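Local coordinates for protein HTH-type transcriptional regulator Rv1985c/MT2039 (Mycobacterium tuberculosis, PDB 3ISP) that probably activates transcription of the gene for the exporter LysE and represses its own gene, binding DNA as a homodimer of the LysR family, at residues Q39-K42 with S43-Q47; L68-L71 with A72-A76; Q5-G8 with P9-A12; S132-L135 with L136-G139. All coordinates share one frame; numbering follows the deposited sequence.

Interaction 1. Residues Q39-K42 with S43-Q47; sequences QRIK and SLEQQ
E45 folds back one helical turn onto I41 and K42. The methyl CG2 of I41, which is anti to the backbone N, meets the carboxylate through OE2 of E45 at 3.8 Å. The two side chains cross obliquely, with the glutamate extended beyond CG. On the far oxygen, OE1 of E45 lies 4.0 Å from CD of K42 and 4.2 Å from its NZ, a favourable proximity of opposite charges that stops short of a salt bridge. Each ion has its main partner beyond this helix. OE2 of E45 takes a salt bridge from R55 and a hydrogen bond from the N of L52, whereas NZ of K42 is hydrogen-bonded to the carbonyl O of K272 of the second subunit. Beneath these side chains runs the regular helical ladder, in which N of E45 reaches O of I41 at 2.7 Å and N of S43 reaches O of Q39 equally closely. I41 also packs on V17 of helix 9-20, and L44 on D7 and L52. Helix 34-48 is consistent with the recognition helix of the winged helix-turn-helix of LysR-type regulators, and through R55 and L52 E45 ties it to what is probably the adjoining wing region.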
ATOM      1  N   GLN A  39      19.817   6.487 -24.443  1.00 77.38           N
ATOM      2  CA  GLN A  39      21.115   7.028 -24.058  1.00 77.37           C
ATOM      3  C   GLN A  39      20.916   8.320 -23.313  1.00 73.80           C
ATOM      4  O   GLN A  39      21.731   8.701 -22.477  1.00 74.34           O
ATOM      5  CB  GLN A  39      21.988   7.309 -25.281  1.00 86.33           C
ATOM      6  CG  GLN A  39      22.639   6.093 -25.890  1.00 88.76           C
ATOM      7  CD  GLN A  39      23.025   6.325 -27.331  1.00 93.57           C
ATOM      8  OE1 GLN A  39      22.743   5.497 -28.198  1.00 94.10           O
ATOM      9  NE2 GLN A  39      23.654   7.467 -27.602  1.00 89.06           N
ATOM     10  N   ARG A  40      19.836   9.014 -23.638  1.00 72.63           N
ATOM     11  CA  ARG A  40      19.591  10.307 -23.029  1.00 75.86           C
ATOM     12  C   ARG A  40      19.263  10.123 -21.556  1.00 74.95           C
ATOM     13  O   ARG A  40      19.835  10.795 -20.694  1.00 73.37           O
ATOM     14  CB  ARG A  40      18.470  11.040 -23.750  1.00 79.34           C
ATOM     15  CG  ARG A  40      18.423  12.510 -23.431  1.00 82.47           C
ATOM     16  CD  ARG A  40      17.755  13.260 -24.562  1.00 92.48           C
ATOM     17  NE  ARG A  40      18.451  13.066 -25.830  1.00 88.69           N
ATOM     18  CZ  ARG A  40      18.031  13.565 -26.987  1.00 98.04           C
ATOM     19  NH1 ARG A  40      16.914  14.286 -27.028  1.00 96.73           N
ATOM     20  NH2 ARG A  40      18.725  13.346 -28.099  1.00 94.65           N
ATOM     21  N   ILE A  41      18.354   9.194 -21.275  1.00 67.89           N
ATOM     22  CA  ILE A  41      18.047   8.818 -19.904  1.00 66.07           C
ATOM     23  C   ILE A  41      19.253   8.169 -19.209  1.00 63.14           C
ATOM     24  O   ILE A  41      19.559   8.490 -18.065  1.00 57.59           O
ATOM     25  CB  ILE A  41      16.805   7.915 -19.852  1.00 64.91           C
ATOM     26  CG1 ILE A  41      15.552   8.771 -20.014  1.00 61.43           C
ATOM     27  CG2 ILE A  41      16.741   7.155 -18.549  1.00 61.57           C
ATOM     28  CD1 ILE A  41      14.287   7.979 -20.002  1.00 66.85           C
ATOM     29  N   LYS A  42      19.939   7.280 -19.921  1.00 62.02           N
ATOM     30  CA  LYS A  42      21.181   6.677 -19.454  1.00 60.60           C
ATOM     31  C   LYS A  42      22.261   7.690 -19.077  1.00 68.24           C
ATOM     32  O   LYS A  42      22.913   7.565 -18.038  1.00 65.70           O
ATOM     33  CB  LYS A  42      21.746   5.750 -20.525  1.00 66.31           C
ATOM     34  CG  LYS A  42      21.731   4.275 -20.160  1.00 73.29           C
ATOM     35  CD  LYS A  42      22.617   4.000 -18.957  1.00 65.67           C
ATOM     36  CE  LYS A  42      22.566   2.535 -18.559  1.00 72.80           C
ATOM     37  NZ  LYS A  42      22.761   2.335 -17.086  1.00 74.25           N
ATOM     38  N   SER A  43      22.474   8.685 -19.931  1.00 72.34           N
ATOM     39  CA  SER A  43      23.548   9.646 -19.701  1.00 72.72           C
ATOM     40  C   SER A  43      23.199  10.461 -18.470  1.00 66.73           C
ATOM     41  O   SER A  43      24.073  10.885 -17.707  1.00 64.71           O
ATOM     42  CB  SER A  43      23.737  10.553 -20.923  1.00 76.30           C
ATOM     43  OG  SER A  43      25.093  10.949 -21.054  1.00 84.27           O
ATOM     44  N   LEU A  44      21.897  10.655 -18.290  1.00 65.92           N
ATOM     45  CA  LEU A  44      21.348  11.388 -17.161  1.00 68.50           C
ATOM     46  C   LEU A  44      21.400  10.545 -15.890  1.00 68.18           C
ATOM     47  O   LEU A  44      21.669  11.068 -14.800  1.00 65.80           O
ATOM     48  CB  LEU A  44      19.911  11.788 -17.477  1.00 68.60           C
ATOM     49  CG  LEU A  44      19.065  12.393 -16.366  1.00 67.68           C
ATOM     50  CD1 LEU A  44      19.712  13.635 -15.794  1.00 71.28           C
ATOM     51  CD2 LEU A  44      17.694  12.703 -16.916  1.00 72.01           C
ATOM     52  N   GLU A  45      21.135   9.245 -16.043  1.00 63.38           N
ATOM     53  CA  GLU A  45      21.309   8.278 -14.963  1.00 59.93           C
ATOM     54  C   GLU A  45      22.772   8.203 -14.573  1.00 63.01           C
ATOM     55  O   GLU A  45      23.101   8.084 -13.395  1.00 61.62           O
ATOM     56  CB  GLU A  45      20.818   6.895 -15.377  1.00 58.82           C
ATOM     57  CG  GLU A  45      19.379   6.621 -15.010  1.00 56.49           C
ATOM     58  CD  GLU A  45      18.792   5.449 -15.772  1.00 60.20           C
ATOM     59  OE1 GLU A  45      19.509   4.875 -16.623  1.00 70.27           O
ATOM     60  OE2 GLU A  45      17.613   5.103 -15.526  1.00 58.04           O
ATOM     61  N   GLN A  46      23.645   8.278 -15.576  1.00 65.30           N
ATOM     62  CA  GLN A  46      25.082   8.334 -15.355  1.00 59.89           C
ATOM     63  C   GLN A  46      25.474   9.567 -14.556  1.00 62.71           C
ATOM     64  O   GLN A  46      26.075   9.458 -13.488  1.00 65.64           O
ATOM     65  CB  GLN A  46      25.818   8.322 -16.687  1.00 63.51           C
ATOM     66  CG  GLN A  46      26.111   6.930 -17.222  1.00 69.91           C
ATOM     67  CD  GLN A  46      27.216   6.228 -16.445  1.00 75.97           C
ATOM     68  OE1 GLN A  46      27.827   6.817 -15.543  1.00 76.62           O
ATOM     69  NE2 GLN A  46      27.480   4.966 -16.791  1.00 72.37           N
ATOM     70  N   GLN A  47      25.137  10.741 -15.077  1.00 66.50           N
ATOM     71  CA  GLN A  47      25.490  11.996 -14.420  1.00 69.54           C
ATOM     72  C   GLN A  47      25.045  12.018 -12.963  1.00 65.02           C
ATOM     73  O   GLN A  47      25.786  12.426 -12.071  1.00 64.70           O
ATOM     74  CB  GLN A  47      24.895  13.189 -15.180  1.00 74.40           C
ATOM     75  CG  GLN A  47      24.993  14.530 -14.446  1.00 78.97           C
ATOM     76  CD  GLN A  47      26.428  14.941 -14.125  1.00 90.91           C
ATOM     77  OE1 GLN A  47      27.353  14.671 -14.900  1.00 94.83           O
ATOM     78  NE2 GLN A  47      26.617  15.603 -12.979  1.00 83.40           N
TER

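Interaction 2. Residues L68-L71 with A72-A76; sequences LLRL and AAQTA
In the linker helix of this LysR-type regulator, 66-82, R70 and Q74 sit one turn apart and run side by side in the same direction. CG of R70, anti to the backbone N at chi1 180°, lies alongside the amide of the glutamine, 3.6 Å from CD of Q74. The contact is made by the aliphatic part of the arginine: the chain bends about its CG-CD bond, and the guanidinium stands almost perpendicular to the amide, the planes 84° apart. Its charged end is taken elsewhere, NH2 by a salt bridge to E85 of the second subunit and NH1 by the carbonyl O of R137. The carbonyl O of R70 is gripped from the following turn by N of Q74 at 2.9 Å, an approach nearly along the C=O axis, and more weakly by N of A73. The methylene CG of Q74 also rests on that oxygen, at 3.2 Å. Among the smaller side chains, CB of A72 settles between O of L68 and O of L69, at 3.5 Å from each. In the backbone, N of T75 bonds to O of L71 at 3.1 Å. L71 and Q74 pack on L78 of the second subunit, and T75 meets its own counterpart there. The chemistry is thus divided: within the helix R70 and Q74 touch through carbon and amide, while the arginine's charge is spent on the dimer partner and the neighbouring domain.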
ATOM      1  N   LEU A  68      14.045  15.119 -10.353  1.00 63.48           N
ATOM      2  CA  LEU A  68      14.339  15.551 -11.715  1.00 59.99           C
ATOM      3  C   LEU A  68      13.062  15.692 -12.546  1.00 58.51           C
ATOM      4  O   LEU A  68      13.033  16.415 -13.532  1.00 60.92           O
ATOM      5  CB  LEU A  68      15.311  14.592 -12.408  1.00 61.78           C
ATOM      6  CG  LEU A  68      16.560  14.094 -11.672  1.00 64.12           C
ATOM      7  CD1 LEU A  68      17.545  13.520 -12.690  1.00 65.65           C
ATOM      8  CD2 LEU A  68      17.225  15.181 -10.842  1.00 63.10           C
ATOM      9  N   LEU A  69      12.012  14.981 -12.156  1.00 59.24           N
ATOM     10  CA  LEU A  69      10.716  15.121 -12.797  1.00 56.07           C
ATOM     11  C   LEU A  69      10.220  16.532 -12.593  1.00 61.15           C
ATOM     12  O   LEU A  69       9.765  17.198 -13.528  1.00 62.52           O
ATOM     13  CB  LEU A  69       9.717  14.164 -12.173  1.00 58.14           C
ATOM     14  CG  LEU A  69       9.567  12.843 -12.901  1.00 62.41           C
ATOM     15  CD1 LEU A  69       8.252  12.224 -12.514  1.00 59.08           C
ATOM     16  CD2 LEU A  69       9.633  13.089 -14.400  1.00 66.43           C
ATOM     17  N   ARG A  70      10.296  16.966 -11.342  1.00 61.80           N
ATOM     18  CA  ARG A  70       9.957  18.323 -10.957  1.00 62.65           C
ATOM     19  C   ARG A  70      10.868  19.299 -11.690  1.00 60.63           C
ATOM     20  O   ARG A  70      10.402  20.262 -12.298  1.00 58.44           O
ATOM     21  CB  ARG A  70      10.111  18.488  -9.444  1.00 59.30           C
ATOM     22  CG  ARG A  70       9.786  19.869  -8.933  1.00 64.33           C
ATOM     23  CD  ARG A  70       9.720  19.906  -7.415  1.00 62.07           C
ATOM     24  NE  ARG A  70      11.050  19.803  -6.831  1.00 69.29           N
ATOM     25  CZ  ARG A  70      11.522  18.715  -6.231  1.00 70.86           C
ATOM     26  NH1 ARG A  70      10.761  17.627  -6.117  1.00 69.85           N
ATOM     27  NH2 ARG A  70      12.750  18.726  -5.738  1.00 66.39           N
ATOM     28  N   LEU A  71      12.166  19.021 -11.639  1.00 58.59           N
ATOM     29  CA  LEU A  71      13.167  19.847 -12.298  1.00 62.33           C
ATOM     30  C   LEU A  71      12.824  20.093 -13.760  1.00 64.12           C
ATOM     31  O   LEU A  71      12.950  21.209 -14.263  1.00 63.43           O
ATOM     32  CB  LEU A  71      14.541  19.188 -12.206  1.00 64.78           C
ATOM     33  CG  LEU A  71      15.678  19.984 -12.844  1.00 72.59           C
ATOM     34  CD1 LEU A  71      15.819  21.338 -12.169  1.00 73.41           C
ATOM     35  CD2 LEU A  71      16.980  19.218 -12.767  1.00 76.86           C
ATOM     36  N   ALA A  72      12.394  19.043 -14.443  1.00 62.85           N
ATOM     37  CA  ALA A  72      12.044  19.160 -15.844  1.00 61.86           C
ATOM     38  C   ALA A  72      10.899  20.159 -16.038  1.00 62.99           C
ATOM     39  O   ALA A  72      10.897  20.946 -16.993  1.00 60.12           O
ATOM     40  CB  ALA A  72      11.683  17.792 -16.418  1.00 61.61           C
ATOM     41  N   ALA A  73       9.930  20.134 -15.125  1.00 59.86           N
ATOM     42  CA  ALA A  73       8.716  20.923 -15.301  1.00 59.22           C
ATOM     43  C   ALA A  73       8.882  22.379 -14.876  1.00 60.21           C
ATOM     44  O   ALA A  73       8.276  23.274 -15.468  1.00 58.78           O
ATOM     45  CB  ALA A  73       7.549  20.285 -14.578  1.00 59.77           C
ATOM     46  N   GLN A  74       9.690  22.622 -13.850  1.00 56.63           N
ATOM     47  CA  GLN A  74       9.941  23.990 -13.438  1.00 53.37           C
ATOM     48  C   GLN A  74      10.754  24.632 -14.544  1.00 57.82           C
ATOM     49  O   GLN A  74      10.541  25.785 -14.906  1.00 59.39           O
ATOM     50  CB  GLN A  74      10.676  24.030 -12.099  1.00 56.43           C
ATOM     51  CG  GLN A  74      10.034  23.145 -11.037  1.00 62.02           C
ATOM     52  CD  GLN A  74      10.673  23.281  -9.665  1.00 61.60           C
ATOM     53  OE1 GLN A  74      11.871  23.066  -9.489  1.00 60.00           O
ATOM     54  NE2 GLN A  74       9.859  23.617  -8.677  1.00 60.77           N
ATOM     55  N   THR A  75      11.669  23.856 -15.106  1.00 58.32           N
ATOM     56  CA  THR A  75      12.509  24.327 -16.195  1.00 60.81           C
ATOM     57  C   THR A  75      11.683  24.654 -17.432  1.00 62.94           C
ATOM     58  O   THR A  75      11.927  25.652 -18.111  1.00 65.49           O
ATOM     59  CB  THR A  75      13.577  23.277 -16.544  1.00 62.71           C
ATOM     60  OG1 THR A  75      14.714  23.465 -15.693  1.00 67.46           O
ATOM     61  CG2 THR A  75      14.004  23.400 -17.992  1.00 67.38           C
ATOM     62  N   ALA A  76      10.703  23.805 -17.717  1.00 60.98           N
ATOM     63  CA  ALA A  76       9.834  23.987 -18.872  1.00 62.81           C
ATOM     64  C   ALA A  76       8.994  25.258 -18.764  1.00 65.58           C
ATOM     65  O   ALA A  76       8.674  25.885 -19.778  1.00 65.15           O
ATOM     66  CB  ALA A  76       8.932  22.771 -19.045  1.00 64.85           C
TER

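Interaction 3. Residues Q5-G8 with P9-A12; sequences QLDG and PQLA
D7 and L11 supply the apolar touch of this turn into helix 9-20, CB of D7 meeting the methyl CD1 of L11 at 4.1 Å. CG of L11 is anti to the carbonyl carbon (chi1 -58°), which directs the branch back over the incoming chain. L11 then continues onto L68, L71 and A72 of helix 66-82, tying the turn to the linker helix. A methyl resting near a carbonyl is a separate matter: CD1 of L11 lies 4.0 Å from O of G8. The polar approach is made by Q10, whose extended side chain brings NE2 to 3.1 Å from CA of D7. The same nitrogen is 3.5 Å from O of D7, but the angle is too poor for a hydrogen bond, so the amide lies against the backbone by proximity; Q10 also packs on R40 and S43 of helix 34-48. The backbone conformation suits the residues found here: G8 has a phi of 145°, natural to a residue without CB, and it hands over to P9, whose ring offers no N-H to the preceding carbonyls. Charge enters through OD2 of D7, close to OE2 of E79 of the second subunit, a pairing of like charges that would be expected to favour protonation of one of them. With no hydrogen bond found between the two segments, the turn appears to depend on its glycine-proline geometry and on contacts with its neighbours.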
ATOM      1  N   GLN A   5      29.166  19.186 -16.316  1.00117.39           N
ATOM      2  CA  GLN A   5      27.904  18.636 -16.799  1.00116.61           C
ATOM      3  C   GLN A   5      26.737  19.093 -15.915  1.00115.08           C
ATOM      4  O   GLN A   5      26.893  19.240 -14.700  1.00110.93           O
ATOM      5  CB  GLN A   5      27.973  17.103 -16.847  1.00113.02           C
ATOM      6  CG  GLN A   5      28.961  16.534 -17.867  1.00120.37           C
ATOM      7  CD  GLN A   5      28.331  16.271 -19.231  1.00128.19           C
ATOM      8  OE1 GLN A   5      27.255  15.674 -19.325  1.00127.12           O
ATOM      9  NE2 GLN A   5      29.006  16.705 -20.295  1.00119.73           N
ATOM     10  N   LEU A   6      25.578  19.324 -16.528  1.00111.31           N
ATOM     11  CA  LEU A   6      24.390  19.745 -15.786  1.00106.37           C
ATOM     12  C   LEU A   6      23.041  19.592 -16.526  1.00109.98           C
ATOM     13  O   LEU A   6      22.243  20.527 -16.560  1.00113.29           O
ATOM     14  CB  LEU A   6      24.550  21.180 -15.245  1.00106.22           C
ATOM     15  CG  LEU A   6      25.188  22.313 -16.066  1.00113.26           C
ATOM     16  CD1 LEU A   6      24.751  22.307 -17.529  1.00108.87           C
ATOM     17  CD2 LEU A   6      24.895  23.672 -15.424  1.00106.50           C
ATOM     18  N   ASP A   7      22.788  18.421 -17.109  1.00106.19           N
ATOM     19  CA  ASP A   7      21.450  18.079 -17.607  1.00 98.09           C
ATOM     20  C   ASP A   7      21.153  18.617 -19.009  1.00 89.52           C
ATOM     21  O   ASP A   7      22.062  18.752 -19.821  1.00 86.65           O
ATOM     22  CB  ASP A   7      20.378  18.528 -16.604  1.00 99.71           C
ATOM     23  CG  ASP A   7      20.678  18.067 -15.176  1.00102.26           C
ATOM     24  OD1 ASP A   7      21.298  16.991 -15.002  1.00101.80           O
ATOM     25  OD2 ASP A   7      20.295  18.779 -14.224  1.00100.88           O
ATOM     26  N   GLY A   8      19.879  18.894 -19.296  1.00 87.86           N
ATOM     27  CA  GLY A   8      19.494  19.493 -20.566  1.00 90.38           C
ATOM     28  C   GLY A   8      18.163  19.033 -21.145  1.00 87.40           C
ATOM     29  O   GLY A   8      17.125  19.155 -20.500  1.00 80.45           O
ATOM     30  N   PRO A   9      18.188  18.527 -22.392  1.00 93.71           N
ATOM     31  CA  PRO A   9      17.033  17.852 -22.994  1.00 86.14           C
ATOM     32  C   PRO A   9      17.045  16.400 -22.539  1.00 83.50           C
ATOM     33  O   PRO A   9      16.405  15.548 -23.156  1.00 79.13           O
ATOM     34  CB  PRO A   9      17.324  17.910 -24.503  1.00 87.08           C
ATOM     35  CG  PRO A   9      18.677  18.592 -24.654  1.00 88.67           C
ATOM     36  CD  PRO A   9      19.338  18.548 -23.311  1.00 93.20           C
ATOM     37  N   GLN A  10      17.818  16.130 -21.485  1.00 82.70           N
ATOM     38  CA  GLN A  10      17.870  14.818 -20.853  1.00 80.89           C
ATOM     39  C   GLN A  10      16.652  14.673 -19.941  1.00 81.34           C
ATOM     40  O   GLN A  10      15.975  13.638 -19.946  1.00 76.40           O
ATOM     41  CB  GLN A  10      19.163  14.659 -20.043  1.00 83.00           C
ATOM     42  CG  GLN A  10      20.436  14.538 -20.882  1.00 82.74           C
ATOM     43  CD  GLN A  10      21.707  14.506 -20.039  1.00 84.89           C
ATOM     44  OE1 GLN A  10      22.604  13.695 -20.278  1.00 87.65           O
ATOM     45  NE2 GLN A  10      21.790  15.393 -19.053  1.00 85.87           N
ATOM     46  N   LEU A  11      16.382  15.727 -19.170  1.00 77.99           N
ATOM     47  CA  LEU A  11      15.174  15.824 -18.360  1.00 71.76           C
ATOM     48  C   LEU A  11      13.973  15.670 -19.258  1.00 73.29           C
ATOM     49  O   LEU A  11      13.026  14.945 -18.941  1.00 74.07           O
ATOM     50  CB  LEU A  11      15.095  17.183 -17.680  1.00 68.09           C
ATOM     51  CG  LEU A  11      16.276  17.538 -16.786  1.00 76.19           C
ATOM     52  CD1 LEU A  11      16.348  19.036 -16.548  1.00 80.87           C
ATOM     53  CD2 LEU A  11      16.168  16.782 -15.478  1.00 78.30           C
ATOM     54  N   ALA A  12      14.008  16.368 -20.384  1.00 70.20           N
ATOM     55  CA  ALA A  12      12.917  16.296 -21.337  1.00 75.64           C
ATOM     56  C   ALA A  12      12.585  14.834 -21.571  1.00 72.66           C
ATOM     57  O   ALA A  12      11.432  14.429 -21.487  1.00 67.88           O
ATOM     58  CB  ALA A  12      13.313  16.971 -22.637  1.00 80.81           C
TER

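Interaction 4. Residues S132-L135 with L136-G139; sequences SARL and LREG
R134 stretches along the helix end to meet E138 one turn on. Its chain is extended from CG to NE and leaves the backbone with CG anti to N (chi1 -174°). OE2 of E138 lies over one face of the guanidinium, 3.0 Å from NE of R134, with the carboxylate and guanidinium planes 53° apart. Because that oxygen is well out of the plane, no N-H points at it, and the salt bridge is a matter of charge alone. The backbone adds the directed bond: N of E138 reaches O of R134 at 2.8 Å. R137 also meets R134, near its base: its bent chain brings NH2 to 3.6 Å from CB of R134 and lays a guanidinium face over O of A133. That oxygen is also bonded by N of R137 at 3.0 Å.

L136 faces the interior. Its CG rests 3.5 Å from O of S132, while N of L136 bonds to the same oxygen at 3.0 Å; the side chain packs on A144 of strand 143-146, on A141 and on V152. L135 packs on E127 and V140, and its backbone is hydrogen-bonded with A141. Beyond the helix, G139 turns away with positive phi (73°), its N bonded to O of L136 at 3.1 Å. The helix joins strand 120-126 to strand 143-146 in the regulatory domain. Its polar side pairs R134 and E138 electrostatically, without directional bonds between the side chains, while L136 seats the other side against strand 143-146; the positive charge of R137 over O of A133 would probably polarise that carbonyl further.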
ATOM      1  N   SER A 132      -1.870  15.785  -2.866  1.00 67.18           N
ATOM      2  CA  SER A 132      -1.373  17.041  -3.446  1.00 66.33           C
ATOM      3  C   SER A 132       0.130  17.252  -3.237  1.00 64.26           C
ATOM      4  O   SER A 132       0.820  17.730  -4.134  1.00 67.29           O
ATOM      5  CB  SER A 132      -2.178  18.251  -2.949  1.00 63.03           C
ATOM      6  OG  SER A 132      -1.864  18.569  -1.609  1.00 63.79           O
ATOM      7  N   ALA A 133       0.646  16.890  -2.066  1.00 64.31           N
ATOM      8  CA  ALA A 133       2.088  16.970  -1.840  1.00 61.30           C
ATOM      9  C   ALA A 133       2.860  16.123  -2.851  1.00 64.25           C
ATOM     10  O   ALA A 133       3.959  16.492  -3.263  1.00 62.78           O
ATOM     11  CB  ALA A 133       2.430  16.544  -0.431  1.00 64.02           C
ATOM     12  N   ARG A 134       2.296  14.982  -3.244  1.00 66.62           N
ATOM     13  CA  ARG A 134       2.929  14.140  -4.257  1.00 70.59           C
ATOM     14  C   ARG A 134       3.033  14.876  -5.591  1.00 67.11           C
ATOM     15  O   ARG A 134       4.102  14.943  -6.196  1.00 66.88           O
ATOM     16  CB  ARG A 134       2.170  12.823  -4.453  1.00 72.57           C
ATOM     17  CG  ARG A 134       2.886  11.852  -5.398  1.00 76.80           C
ATOM     18  CD  ARG A 134       2.021  10.666  -5.808  1.00 87.11           C
ATOM     19  NE  ARG A 134       2.829   9.512  -6.212  1.00 99.99           N
ATOM     20  CZ  ARG A 134       2.407   8.538  -7.020  1.00104.90           C
ATOM     21  NH1 ARG A 134       1.183   8.577  -7.534  1.00101.33           N
ATOM     22  NH2 ARG A 134       3.215   7.529  -7.326  1.00103.20           N
ATOM     23  N   LEU A 135       1.911  15.423  -6.042  1.00 65.44           N
ATOM     24  CA  LEU A 135       1.849  16.140  -7.307  1.00 62.30           C
ATOM     25  C   LEU A 135       2.771  17.362  -7.317  1.00 64.34           C
ATOM     26  O   LEU A 135       3.240  17.793  -8.374  1.00 64.12           O
ATOM     27  CB  LEU A 135       0.406  16.548  -7.607  1.00 59.05           C
ATOM     28  CG  LEU A 135      -0.616  15.410  -7.570  1.00 64.95           C
ATOM     29  CD1 LEU A 135      -2.040  15.938  -7.669  1.00 61.89           C
ATOM     30  CD2 LEU A 135      -0.341  14.407  -8.678  1.00 65.56           C
ATOM     31  N   LEU A 136       3.028  17.929  -6.146  1.00 61.74           N
ATOM     32  CA  LEU A 136       3.991  19.017  -6.060  1.00 61.89           C
ATOM     33  C   LEU A 136       5.412  18.493  -6.229  1.00 59.92           C
ATOM     34  O   LEU A 136       6.160  18.991  -7.061  1.00 65.05           O
ATOM     35  CB  LEU A 136       3.864  19.771  -4.741  1.00 62.22           C
ATOM     36  CG  LEU A 136       2.679  20.716  -4.614  1.00 58.60           C
ATOM     37  CD1 LEU A 136       2.866  21.585  -3.382  1.00 62.50           C
ATOM     38  CD2 LEU A 136       2.553  21.572  -5.859  1.00 56.51           C
ATOM     39  N   ARG A 137       5.780  17.497  -5.433  1.00 57.28           N
ATOM     40  CA  ARG A 137       7.081  16.868  -5.570  1.00 59.56           C
ATOM     41  C   ARG A 137       7.356  16.449  -7.006  1.00 62.85           C
ATOM     42  O   ARG A 137       8.456  16.654  -7.514  1.00 70.64           O
ATOM     43  CB  ARG A 137       7.189  15.649  -4.658  1.00 63.84           C
ATOM     44  CG  ARG A 137       7.577  15.976  -3.230  1.00 68.79           C
ATOM     45  CD  ARG A 137       7.901  14.726  -2.440  1.00 65.68           C
ATOM     46  NE  ARG A 137       6.875  13.700  -2.617  1.00 70.41           N
ATOM     47  CZ  ARG A 137       5.800  13.568  -1.844  1.00 75.13           C
ATOM     48  NH1 ARG A 137       5.599  14.404  -0.825  1.00 72.78           N
ATOM     49  NH2 ARG A 137       4.925  12.601  -2.091  1.00 71.95           N
ATOM     50  N   GLU A 138       6.357  15.871  -7.660  1.00 58.72           N
ATOM     51  CA  GLU A 138       6.540  15.279  -8.984  1.00 66.69           C
ATOM     52  C   GLU A 138       6.464  16.285 -10.149  1.00 66.88           C
ATOM     53  O   GLU A 138       6.495  15.895 -11.326  1.00 64.85           O
ATOM     54  CB  GLU A 138       5.526  14.138  -9.200  1.00 70.72           C
ATOM     55  CG  GLU A 138       5.768  12.885  -8.349  1.00 74.79           C
ATOM     56  CD  GLU A 138       4.812  11.737  -8.685  1.00 86.33           C
ATOM     57  OE1 GLU A 138       3.936  11.929  -9.562  1.00 88.55           O
ATOM     58  OE2 GLU A 138       4.939  10.645  -8.072  1.00 77.44           O
ATOM     59  N   GLY A 139       6.353  17.569  -9.818  1.00 65.22           N
ATOM     60  CA  GLY A 139       6.266  18.622 -10.817  1.00 56.78           C
ATOM     61  C   GLY A 139       4.932  18.652 -11.532  1.00 60.65           C
ATOM     62  O   GLY A 139       4.695  19.512 -12.381  1.00 64.25           O
TER

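From the N terminus the contacts come in the order interaction 3, interaction 1, interaction 2 and interaction 4. Each spans neighbouring residues and closes only a turn, so they follow in series and none nests within or crosses another. In space they do meet. The entry to helix 9-20 (5-12) lies against helix 34-48 (39-47) and against helix 66-82 (68-76), which L44 and L68 also join directly. Thus interactions 1, 2 and 3 knit the DNA-binding domain to the linker helix, and all three reach the second subunit. Interaction 4, in the regulatory domain, touches interaction 2 alone, its nearest atoms being about 13 Å from interaction 1. The tie between them joins the linker helix to the regulatory domain.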